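Local coordinates for protein aminoacyl-tRNA synthetase (Cryptosporidium parvum, PDB 5F9Z) that probably attaches proline to its tRNA, as a class II prolyl-tRNA synthetase, here holding halofuginone and an ATP analogue in its active site, at residues S226-I231 / A237-T242; S197-L202 / T277-V282; A204-K209 / F410-R415. All blocks are in the same frame, centred on the assembly; numbering follows the deposited sequence.

Contact 1: residues S226-I231 / A237-T242; sequences SIEGFI and AVQAAT. With ANP (phosphoaminophosphonic acid-adenylate ester), chain D.
The antiparallel beta hairpin of strands 223-231 and 236-247, in the catalytic core of this class II synthetase, brings Ile227 to Phe230 against Ala241 to Ala237. Gly229 and Val238 form a hydrogen-bonded pair: Gly229 N reaches Val238 O at 2.7 Å, and Val238 N reaches Gly229 O at 2.9 Å. A beta bulge shifts the register between Ile227 and Glu228, so that Ile227 O receives Ala240 N at 2.7 Å, whereas Ile227 N makes a weak bond to Ala241 O. The bulge also gathers small side chains round one isoleucine. Ile227 CG1 is wedged over its own backbone, flanked by N and C (chi1 43°), which places it 3.6 Å from Ala240 CB and brings CD1 to 3.7 Å from Ala241 CB. On the other face, Glu228 crosses Gln239 with the carboxylate and amide planes 60° apart, and Glu228 OE1 lies 3.3 Å from Gln239 CG. That oxygen is also gripped by Ser226 OG at 2.8 Å and by a salt bridge to Lys212, two partners that would fix the carboxylate. ANP O2' donates a hydrogen bond to Gln239 O at 2.5 Å, and Thr242 CG2 packs against ANP C5'. Such nucleotide binding against an antiparallel sheet is characteristic of the class II synthetase active site, where Thr242 also touches halofuginone.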
loop_
_atom_site.group_PDB
_atom_site.type_symbol
_atom_site.label_atom_id
_atom_site.label_comp_id
_atom_site.label_asym_id
_atom_site.label_seq_id
_atom_site.Cartn_x
_atom_site.Cartn_y
_atom_site.Cartn_z
ATOM N N SER A 226 -1.450 2.872 13.118
ATOM C CA SER A 226 -1.504 2.262 11.799
ATOM C C SER A 226 -2.457 3.043 10.907
ATOM O O SER A 226 -3.203 3.914 11.362
ATOM C CB SER A 226 -1.944 0.798 11.880
ATOM O OG SER A 226 -3.304 0.704 12.266
ATOM N N ILE A 227 -2.410 2.718 9.620
ATOM C CA ILE A 227 -3.394 3.165 8.642
ATOM C C ILE A 227 -4.097 1.922 8.119
ATOM O O ILE A 227 -3.443 0.983 7.647
ATOM C CB ILE A 227 -2.753 3.969 7.499
ATOM C CG1 ILE A 227 -1.451 3.315 7.035
ATOM C CG2 ILE A 227 -2.491 5.398 7.935
ATOM C CD1 ILE A 227 -0.858 3.959 5.799
ATOM N N GLU A 228 -5.421 1.903 8.221
ATOM C CA GLU A 228 -6.216 0.748 7.829
ATOM C C GLU A 228 -6.885 1.011 6.486
ATOM O O GLU A 228 -7.568 2.026 6.314
ATOM C CB GLU A 228 -7.273 0.426 8.886
ATOM C CG GLU A 228 -6.714 0.066 10.255
ATOM C CD GLU A 228 -5.869 -1.194 10.234
ATOM O OE1 GLU A 228 -4.682 -1.121 10.614
ATOM O OE2 GLU A 228 -6.390 -2.256 9.834
ATOM N N GLY A 229 -6.676 0.098 5.537
ATOM C CA GLY A 229 -7.392 0.111 4.283
ATOM C C GLY A 229 -8.568 -0.854 4.308
ATOM O O GLY A 229 -8.806 -1.570 5.277
ATOM N N PHE A 230 -9.311 -0.864 3.204
ATOM C CA PHE A 230 -10.487 -1.715 3.110
ATOM C C PHE A 230 -10.784 -2.020 1.649
ATOM O O PHE A 230 -10.731 -1.129 0.797
ATOM C CB PHE A 230 -11.703 -1.057 3.773
ATOM C CG PHE A 230 -12.913 -1.943 3.834
ATOM C CD1 PHE A 230 -12.958 -3.016 4.708
ATOM C CD2 PHE A 230 -14.008 -1.700 3.023
ATOM C CE1 PHE A 230 -14.071 -3.833 4.769
ATOM C CE2 PHE A 230 -15.125 -2.513 3.081
ATOM C CZ PHE A 230 -15.156 -3.580 3.954
ATOM N N ILE A 231 -11.091 -3.283 1.374
ATOM C CA ILE A 231 -11.473 -3.728 0.036
ATOM C C ILE A 231 -12.954 -4.084 0.065
ATOM O O ILE A 231 -13.322 -5.152 0.578
ATOM C CB ILE A 231 -10.619 -4.918 -0.428
ATOM C CG1 ILE A 231 -9.132 -4.624 -0.219
ATOM C CG2 ILE A 231 -10.901 -5.236 -1.890
ATOM C CD1 ILE A 231 -8.628 -3.425 -0.991
ATOM N N ALA A 237 -10.845 -5.612 5.694
ATOM C CA ALA A 237 -9.875 -4.549 5.867
ATOM C C ALA A 237 -8.466 -5.079 5.622
ATOM O O ALA A 237 -8.227 -6.288 5.546
ATOM C CB ALA A 237 -9.980 -3.946 7.266
ATOM N N VAL A 238 -7.521 -4.154 5.496
ATOM C CA VAL A 238 -6.129 -4.518 5.269
ATOM C C VAL A 238 -5.233 -3.431 5.848
ATOM O O VAL A 238 -5.340 -2.257 5.479
ATOM C CB VAL A 238 -5.854 -4.757 3.770
ATOM C CG1 VAL A 238 -6.372 -3.597 2.924
ATOM C CG2 VAL A 238 -4.376 -4.988 3.531
ATOM N N GLN A 239 -4.363 -3.810 6.780
ATOM C CA GLN A 239 -3.479 -2.845 7.425
ATOM C C GLN A 239 -2.486 -2.316 6.398
ATOM O O GLN A 239 -1.648 -3.064 5.886
ATOM C CB GLN A 239 -2.763 -3.485 8.609
ATOM C CG GLN A 239 -1.911 -2.508 9.403
ATOM C CD GLN A 239 -1.518 -3.050 10.762
ATOM O OE1 GLN A 239 -1.999 -4.101 11.188
ATOM N NE2 GLN A 239 -0.643 -2.332 11.454
ATOM N N ALA A 240 -2.588 -1.022 6.094
ATOM C CA ALA A 240 -1.799 -0.437 5.017
ATOM C C ALA A 240 -0.345 -0.234 5.425
ATOM O O ALA A 240 0.564 -0.443 4.615
ATOM C CB ALA A 240 -2.430 0.886 4.581
ATOM N N ALA A 241 -0.112 0.175 6.668
ATOM C CA ALA A 241 1.233 0.361 7.200
ATOM C C ALA A 241 1.127 0.402 8.718
ATOM O O ALA A 241 0.035 0.293 9.284
ATOM C CB ALA A 241 1.887 1.626 6.641
ATOM N N THR A 242 2.270 0.563 9.381
ATOM C CA THR A 242 2.285 0.566 10.836
ATOM C C THR A 242 3.458 1.394 11.341
ATOM O O THR A 242 4.503 1.486 10.692
ATOM C CB THR A 242 2.360 -0.859 11.399
ATOM O OG1 THR A 242 2.331 -0.812 12.831
ATOM C CG2 THR A 242 3.632 -1.543 10.946
HETATM P PG ANP D . -0.063 -9.566 10.032
HETATM O O1G ANP D . -0.707 -10.244 11.200
HETATM O O2G ANP D . -1.143 -9.343 8.906
HETATM O O3G ANP D . 1.095 -10.477 9.459
HETATM P PB ANP D . 2.202 -8.087 10.805
HETATM O O1B ANP D . 2.488 -7.746 12.296
HETATM O O2B ANP D . 2.770 -9.432 10.488
HETATM N N3B ANP D . 0.546 -8.062 10.524
HETATM P PA ANP D . 4.191 -6.262 10.289
HETATM O O1A ANP D . 5.235 -7.217 10.718
HETATM O O2A ANP D . 3.815 -5.223 11.349
HETATM O O3A ANP D . 2.853 -7.013 9.881
HETATM O "O5'" ANP D . 4.693 -5.567 8.955
HETATM C "C5'" ANP D . 4.420 -4.177 8.674
HETATM C "C4'" ANP D . 3.369 -4.089 7.596
HETATM O "O4'" ANP D . 3.747 -4.938 6.498
HETATM C "C3'" ANP D . 1.979 -4.563 7.999
HETATM O "O3'" ANP D . 1.241 -3.501 8.592
HETATM C "C2'" ANP D . 1.370 -4.995 6.661
HETATM O "O2'" ANP D . 0.734 -3.908 6.000
HETATM C "C1'" ANP D . 2.595 -5.465 5.864
HETATM N N9 ANP D . 2.745 -6.915 5.782
HETATM C C8 ANP D . 2.745 -7.807 6.823
HETATM N N7 ANP D . 2.910 -9.055 6.456
HETATM C C5 ANP D . 3.036 -8.978 5.077
HETATM C C6 ANP D . 3.236 -9.960 4.088
HETATM N N6 ANP D . 3.347 -11.265 4.346
HETATM N N1 ANP D . 3.317 -9.547 2.801
HETATM C C2 ANP D . 3.206 -8.242 2.537
HETATM N N3 ANP D . 3.016 -7.229 3.385
HETATM C C4 ANP D . 2.940 -7.666 4.648
#

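Contact 2: residues S197-L202 / T277-V282; sequences SIYEDL and TRAIGV. With ANP (phosphoaminophosphonic acid-adenylate ester), chain D.
Tyr199 extends its ring from helix 181-202 to Ala279 and Val282 on helix 278-287, bridging two short helical segments whose axes come no closer than 11.2 Å and lie at an angle of 39°. Its CG lies beside the backbone N and anti to the carbonyl carbon (chi1 -85°), and the long phenol then carries its outer end to the second helix. Ala279 CB meets that end obliquely, 3.4 Å from Tyr199 CZ and 3.2 Å from Tyr199 OH. Val282 comes instead to the ring edge, near the ring plane, with Val282 CB 4.3 Å from Tyr199 CE2. Arg278, the neighbour of Ala279, sends its chain to the nucleotide analogue. A bend at chi3 (-69°) turns the guanidinium so that ANP C2' sits 3.3 Å above one face, offset toward the rim of the group, while Arg278 NH1 comes within 3.2 Å of ANP O2'. Hydrogen bonds from Arg278 NE to Ile164 O and from Arg278 NH1 to Gln239 O hold this flat group in position. An arginine here, just after two threonines, fits motif 3 of class II synthetases. On segment 277-282 the buried phenol hydroxyl touches only carbon, and it bonds weakly to Ala240 O; the apolar packing of the helices is thus tied to the strand whose Gln239 O binds the ribose.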
loop_
_atom_site.group_PDB
_atom_site.type_symbol
_atom_site.label_atom_id
_atom_site.label_comp_id
_atom_site.label_asym_id
_atom_site.label_seq_id
_atom_site.Cartn_x
_atom_site.Cartn_y
_atom_site.Cartn_z
ATOM N N SER A 197 0.151 9.669 3.600
ATOM C CA SER A 197 0.377 10.453 2.391
ATOM C C SER A 197 0.739 9.559 1.212
ATOM O O SER A 197 0.314 9.815 0.080
ATOM C CB SER A 197 1.474 11.489 2.636
ATOM O OG SER A 197 1.788 12.190 1.445
ATOM N N ILE A 198 1.523 8.506 1.458
ATOM C CA ILE A 198 1.896 7.587 0.385
ATOM C C ILE A 198 0.655 6.950 -0.229
ATOM O O ILE A 198 0.528 6.855 -1.455
ATOM C CB ILE A 198 2.880 6.523 0.910
ATOM C CG1 ILE A 198 4.255 7.143 1.169
ATOM C CG2 ILE A 198 2.994 5.363 -0.069
ATOM C CD1 ILE A 198 4.934 7.667 -0.078
ATOM N N TYR A 199 -0.286 6.519 0.612
ATOM C CA TYR A 199 -1.477 5.852 0.096
ATOM C C TYR A 199 -2.440 6.840 -0.556
ATOM O O TYR A 199 -2.992 6.559 -1.625
ATOM C CB TYR A 199 -2.174 5.084 1.218
ATOM C CG TYR A 199 -1.614 3.700 1.446
ATOM C CD1 TYR A 199 -0.457 3.511 2.190
ATOM C CD2 TYR A 199 -2.244 2.581 0.917
ATOM C CE1 TYR A 199 0.057 2.247 2.400
ATOM C CE2 TYR A 199 -1.737 1.312 1.122
ATOM C CZ TYR A 199 -0.585 1.152 1.863
ATOM O OH TYR A 199 -0.078 -0.111 2.076
ATOM N N GLU A 200 -2.653 8.000 0.065
ATOM C CA GLU A 200 -3.674 8.922 -0.418
ATOM C C GLU A 200 -3.145 9.886 -1.477
ATOM O O GLU A 200 -3.801 10.103 -2.500
ATOM C CB GLU A 200 -4.277 9.699 0.757
ATOM C CG GLU A 200 -4.973 8.814 1.781
ATOM C CD GLU A 200 -6.067 9.538 2.539
ATOM O OE1 GLU A 200 -6.640 8.941 3.475
ATOM O OE2 GLU A 200 -6.361 10.702 2.196
ATOM N N ASP A 201 -1.970 10.475 -1.254
ATOM C CA ASP A 201 -1.451 11.448 -2.211
ATOM C C ASP A 201 -0.811 10.770 -3.417
ATOM O O ASP A 201 -0.949 11.252 -4.547
ATOM C CB ASP A 201 -0.447 12.379 -1.530
ATOM C CG ASP A 201 -1.079 13.220 -0.440
ATOM O OD1 ASP A 201 -2.236 13.653 -0.617
ATOM O OD2 ASP A 201 -0.418 13.448 0.595
ATOM N N LEU A 202 -0.112 9.657 -3.201
ATOM C CA LEU A 202 0.597 8.988 -4.284
ATOM C C LEU A 202 -0.237 7.878 -4.919
ATOM O O LEU A 202 -0.361 7.816 -6.147
ATOM C CB LEU A 202 1.927 8.425 -3.770
ATOM C CG LEU A 202 2.898 7.868 -4.811
ATOM C CD1 LEU A 202 3.482 8.991 -5.658
ATOM C CD2 LEU A 202 4.003 7.061 -4.144
ATOM N N THR A 277 5.299 -3.966 -0.168
ATOM C CA THR A 277 4.689 -4.033 -1.491
ATOM C C THR A 277 3.192 -4.312 -1.441
ATOM O O THR A 277 2.551 -4.316 -2.498
ATOM C CB THR A 277 5.386 -5.102 -2.337
ATOM O OG1 THR A 277 5.634 -6.260 -1.531
ATOM C CG2 THR A 277 6.701 -4.573 -2.880
ATOM N N ARG A 278 2.630 -4.562 -0.254
ATOM C CA ARG A 278 1.179 -4.667 -0.112
ATOM C C ARG A 278 0.471 -3.415 -0.614
ATOM O O ARG A 278 -0.651 -3.499 -1.129
ATOM C CB ARG A 278 0.828 -4.932 1.355
ATOM C CG ARG A 278 -0.631 -4.714 1.715
ATOM C CD ARG A 278 -0.868 -4.939 3.197
ATOM N NE ARG A 278 -0.715 -6.342 3.573
ATOM C CZ ARG A 278 -1.081 -6.843 4.749
ATOM N NH1 ARG A 278 -1.626 -6.053 5.665
ATOM N NH2 ARG A 278 -0.907 -8.131 5.008
ATOM N N ALA A 279 1.114 -2.250 -0.482
ATOM C CA ALA A 279 0.511 -1.001 -0.939
ATOM C C ALA A 279 0.121 -1.077 -2.409
ATOM O O ALA A 279 -0.898 -0.507 -2.817
ATOM C CB ALA A 279 1.476 0.160 -0.705
ATOM N N ILE A 280 0.917 -1.776 -3.217
ATOM C CA ILE A 280 0.598 -1.917 -4.635
ATOM C C ILE A 280 -0.693 -2.706 -4.809
ATOM O O ILE A 280 -1.575 -2.322 -5.587
ATOM C CB ILE A 280 1.770 -2.572 -5.384
ATOM C CG1 ILE A 280 3.056 -1.772 -5.161
ATOM C CG2 ILE A 280 1.456 -2.685 -6.870
ATOM C CD1 ILE A 280 4.269 -2.355 -5.852
ATOM N N GLY A 281 -0.828 -3.814 -4.078
ATOM C CA GLY A 281 -2.027 -4.627 -4.198
ATOM C C GLY A 281 -3.280 -3.898 -3.754
ATOM O O GLY A 281 -4.324 -3.986 -4.406
ATOM N N VAL A 282 -3.195 -3.169 -2.639
ATOM C CA VAL A 282 -4.339 -2.391 -2.169
ATOM C C VAL A 282 -4.722 -1.340 -3.201
ATOM O O VAL A 282 -5.910 -1.090 -3.447
ATOM C CB VAL A 282 -4.028 -1.755 -0.801
ATOM C CG1 VAL A 282 -5.237 -0.987 -0.283
ATOM C CG2 VAL A 282 -3.597 -2.818 0.196
HETATM P PG ANP D . -0.063 -9.566 10.032
HETATM O O1G ANP D . -0.707 -10.244 11.200
HETATM O O2G ANP D . -1.143 -9.343 8.906
HETATM O O3G ANP D . 1.095 -10.477 9.459
HETATM P PB ANP D . 2.202 -8.087 10.805
HETATM O O1B ANP D . 2.488 -7.746 12.296
HETATM O O2B ANP D . 2.770 -9.432 10.488
HETATM N N3B ANP D . 0.546 -8.062 10.524
HETATM P PA ANP D . 4.191 -6.262 10.289
HETATM O O1A ANP D . 5.235 -7.217 10.718
HETATM O O2A ANP D . 3.815 -5.223 11.349
HETATM O O3A ANP D . 2.853 -7.013 9.881
HETATM O "O5'" ANP D . 4.693 -5.567 8.955
HETATM C "C5'" ANP D . 4.420 -4.177 8.674
HETATM C "C4'" ANP D . 3.369 -4.089 7.596
HETATM O "O4'" ANP D . 3.747 -4.938 6.498
HETATM C "C3'" ANP D . 1.979 -4.563 7.999
HETATM O "O3'" ANP D . 1.241 -3.501 8.592
HETATM C "C2'" ANP D . 1.370 -4.995 6.661
HETATM O "O2'" ANP D . 0.734 -3.908 6.000
HETATM C "C1'" ANP D . 2.595 -5.465 5.864
HETATM N N9 ANP D . 2.745 -6.915 5.782
HETATM C C8 ANP D . 2.745 -7.807 6.823
HETATM N N7 ANP D . 2.910 -9.055 6.456
HETATM C C5 ANP D . 3.036 -8.978 5.077
HETATM C C6 ANP D . 3.236 -9.960 4.088
HETATM N N6 ANP D . 3.347 -11.265 4.346
HETATM N N1 ANP D . 3.317 -9.547 2.801
HETATM C C2 ANP D . 3.206 -8.242 2.537
HETATM N N3 ANP D . 3.016 -7.229 3.385
HETATM C C4 ANP D . 2.940 -7.666 4.648
#

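Contact 3: residues A204-K209 / F410-R415; sequences ATPVVK and FKAKQR
Pro206 lies in the connection between helix 181-202 and strand 208-211 of the catalytic core, and it packs against Ala412 and Lys413 of the long helix 393-417. The proline ring offers different atoms to each neighbour. Pro206 CD meets the methyl of Ala412, 3.6 Å from Ala412 CB, while Pro206 CG approaches the helix backbone, 3.5 Å from Ala412 O. Pro206 CB faces the lysine. Lys413 departs from staggered torsions at both chi1 (-131°) and chi2 (123°), which swings its chain alongside the ring, with Lys413 CG 4.1 Å from Pro206 CB. A further bend at chi4 (49°) turns the ammonium nitrogen back to the proline. This charged end also has a long, weak ion pair with Glu200, whose carboxylate takes a hydrogen bond from Val207 N. One charged group on helix 181-202 thus meets both sides of the contact. Ala204 leaves the preceding helix with positive phi, and its carbonyl O comes 4.0 Å from Ala412 CB, adding a looser touch beside the proline. On the helix itself, Arg415 lays one guanidinium face over Ala412 CA, 3.5 Å above the plane and offset toward the rim. Gln416 NE2 then ties the helix to Pro206 O by a hydrogen bond. At the lysine tip, Lys413 NZ rests 3.7 Å from Pro206 CB.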
loop_
_atom_site.group_PDB
_atom_site.type_symbol
_atom_site.label_atom_id
_atom_site.label_comp_id
_atom_site.label_asym_id
_atom_site.label_seq_id
_atom_site.Cartn_x
_atom_site.Cartn_y
_atom_site.Cartn_z
ATOM N N ALA A 204 -3.525 7.327 -4.319
ATOM C CA ALA A 204 -4.941 7.699 -4.380
ATOM C C ALA A 204 -5.819 6.704 -3.625
ATOM O O ALA A 204 -6.991 6.508 -3.958
ATOM C CB ALA A 204 -5.415 7.845 -5.830
ATOM N N THR A 205 -5.258 6.073 -2.594
ATOM C CA THR A 205 -5.953 5.045 -1.836
ATOM C C THR A 205 -6.314 5.582 -0.460
ATOM O O THR A 205 -5.414 5.969 0.300
ATOM C CB THR A 205 -5.087 3.793 -1.708
ATOM O OG1 THR A 205 -4.701 3.345 -3.015
ATOM C CG2 THR A 205 -5.855 2.685 -1.003
ATOM N N PRO A 206 -7.595 5.622 -0.095
ATOM C CA PRO A 206 -7.964 6.160 1.219
ATOM C C PRO A 206 -7.625 5.184 2.334
ATOM O O PRO A 206 -7.809 3.971 2.205
ATOM C CB PRO A 206 -9.477 6.368 1.100
ATOM C CG PRO A 206 -9.909 5.338 0.112
ATOM C CD PRO A 206 -8.771 5.197 -0.872
ATOM N N VAL A 207 -7.115 5.731 3.439
ATOM C CA VAL A 207 -6.791 4.956 4.629
ATOM C C VAL A 207 -7.279 5.720 5.852
ATOM O O VAL A 207 -7.505 6.931 5.809
ATOM C CB VAL A 207 -5.278 4.657 4.752
ATOM C CG1 VAL A 207 -4.816 3.748 3.620
ATOM C CG2 VAL A 207 -4.478 5.950 4.769
ATOM N N VAL A 208 -7.442 4.991 6.951
ATOM C CA VAL A 208 -7.919 5.551 8.210
ATOM C C VAL A 208 -6.776 5.507 9.213
ATOM O O VAL A 208 -6.308 4.424 9.586
ATOM C CB VAL A 208 -9.148 4.795 8.739
ATOM C CG1 VAL A 208 -9.574 5.355 10.088
ATOM C CG2 VAL A 208 -10.290 4.875 7.740
ATOM N N LYS A 209 -6.323 6.681 9.645
ATOM C CA LYS A 209 -5.292 6.765 10.667
ATOM C C LYS A 209 -5.893 6.496 12.039
ATOM O O LYS A 209 -6.977 6.988 12.367
ATOM C CB LYS A 209 -4.621 8.139 10.646
ATOM C CG LYS A 209 -3.781 8.391 9.405
ATOM C CD LYS A 209 -3.033 9.711 9.475
ATOM C CE LYS A 209 -3.969 10.892 9.302
ATOM N NZ LYS A 209 -3.218 12.144 9.010
ATOM N N PHE A 410 -11.085 10.686 -4.805
ATOM C CA PHE A 410 -12.421 11.097 -4.385
ATOM C C PHE A 410 -13.423 9.956 -4.520
ATOM O O PHE A 410 -14.231 9.723 -3.614
ATOM C CB PHE A 410 -12.875 12.312 -5.196
ATOM C CG PHE A 410 -14.161 12.920 -4.709
ATOM C CD1 PHE A 410 -15.380 12.499 -5.216
ATOM C CD2 PHE A 410 -14.151 13.913 -3.743
ATOM C CE1 PHE A 410 -16.563 13.055 -4.769
ATOM C CE2 PHE A 410 -15.331 14.473 -3.293
ATOM C CZ PHE A 410 -16.537 14.044 -3.806
ATOM N N LYS A 411 -13.391 9.238 -5.646
ATOM C CA LYS A 411 -14.322 8.129 -5.837
ATOM C C LYS A 411 -14.005 6.974 -4.896
ATOM O O LYS A 411 -14.918 6.323 -4.375
ATOM C CB LYS A 411 -14.294 7.659 -7.290
ATOM C CG LYS A 411 -14.888 8.652 -8.275
ATOM C CD LYS A 411 -14.871 8.094 -9.689
ATOM C CE LYS A 411 -15.661 6.798 -9.777
ATOM N NZ LYS A 411 -15.622 6.222 -11.148
ATOM N N ALA A 412 -12.719 6.702 -4.668
ATOM C CA ALA A 412 -12.348 5.673 -3.704
ATOM C C ALA A 412 -12.731 6.074 -2.286
ATOM O O ALA A 412 -13.009 5.205 -1.451
ATOM C CB ALA A 412 -10.850 5.391 -3.789
ATOM N N LYS A 413 -12.755 7.377 -1.999
ATOM C CA LYS A 413 -13.102 7.840 -0.661
ATOM C C LYS A 413 -14.581 7.617 -0.369
ATOM O O LYS A 413 -14.942 7.109 0.699
ATOM C CB LYS A 413 -12.741 9.317 -0.509
ATOM C CG LYS A 413 -11.955 9.644 0.743
ATOM C CD LYS A 413 -10.631 10.312 0.402
ATOM C CE LYS A 413 -9.916 10.773 1.660
ATOM N NZ LYS A 413 -9.855 9.690 2.680
ATOM N N GLN A 414 -15.456 7.991 -1.306
ATOM C CA GLN A 414 -16.885 7.804 -1.082
ATOM C C GLN A 414 -17.282 6.333 -1.099
ATOM O O GLN A 414 -18.332 5.983 -0.551
ATOM C CB GLN A 414 -17.699 8.595 -2.112
ATOM C CG GLN A 414 -17.413 8.263 -3.565
ATOM C CD GLN A 414 -18.108 9.219 -4.520
ATOM O OE1 GLN A 414 -18.886 10.077 -4.102
ATOM N NE2 GLN A 414 -17.829 9.075 -5.809
ATOM N N ARG A 415 -16.469 5.465 -1.703
ATOM C CA ARG A 415 -16.692 4.031 -1.561
ATOM C C ARG A 415 -16.268 3.531 -0.186
ATOM O O ARG A 415 -16.875 2.591 0.341
ATOM C CB ARG A 415 -15.948 3.259 -2.655
ATOM C CG ARG A 415 -16.800 2.960 -3.878
ATOM C CD ARG A 415 -16.099 2.028 -4.859
ATOM N NE ARG A 415 -15.065 2.708 -5.635
ATOM C CZ ARG A 415 -13.758 2.535 -5.461
ATOM N NH1 ARG A 415 -13.314 1.694 -4.536
ATOM N NH2 ARG A 415 -12.894 3.199 -6.217
#

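All three contacts meet round helix 181-202 and the strands that follow it, with neighbouring centres about 10 to 11 Å apart. Contacts 1 and 2 both touch the nucleotide analogue and pack on each other beside it, Val238 CG2 lying 3.5 Å from Arg278 CD. Tyr199 CD1, 3.7 Å from Ile227 CD1, seats the hairpin on helix 181-202. Contact 3 stands away from the nucleotide but joins contact 1 through a probable backbone hydrogen bond between neighbouring strands, Glu228 N to Val208 O at 3.0 Å. It meets contact 2 where Val282 CG1 is 3.8 Å from Thr205 CG2. Segment 204-209, packed on helix 393-417 and continuing into the strand beside 223-231, connects that helix to the active-site hairpin.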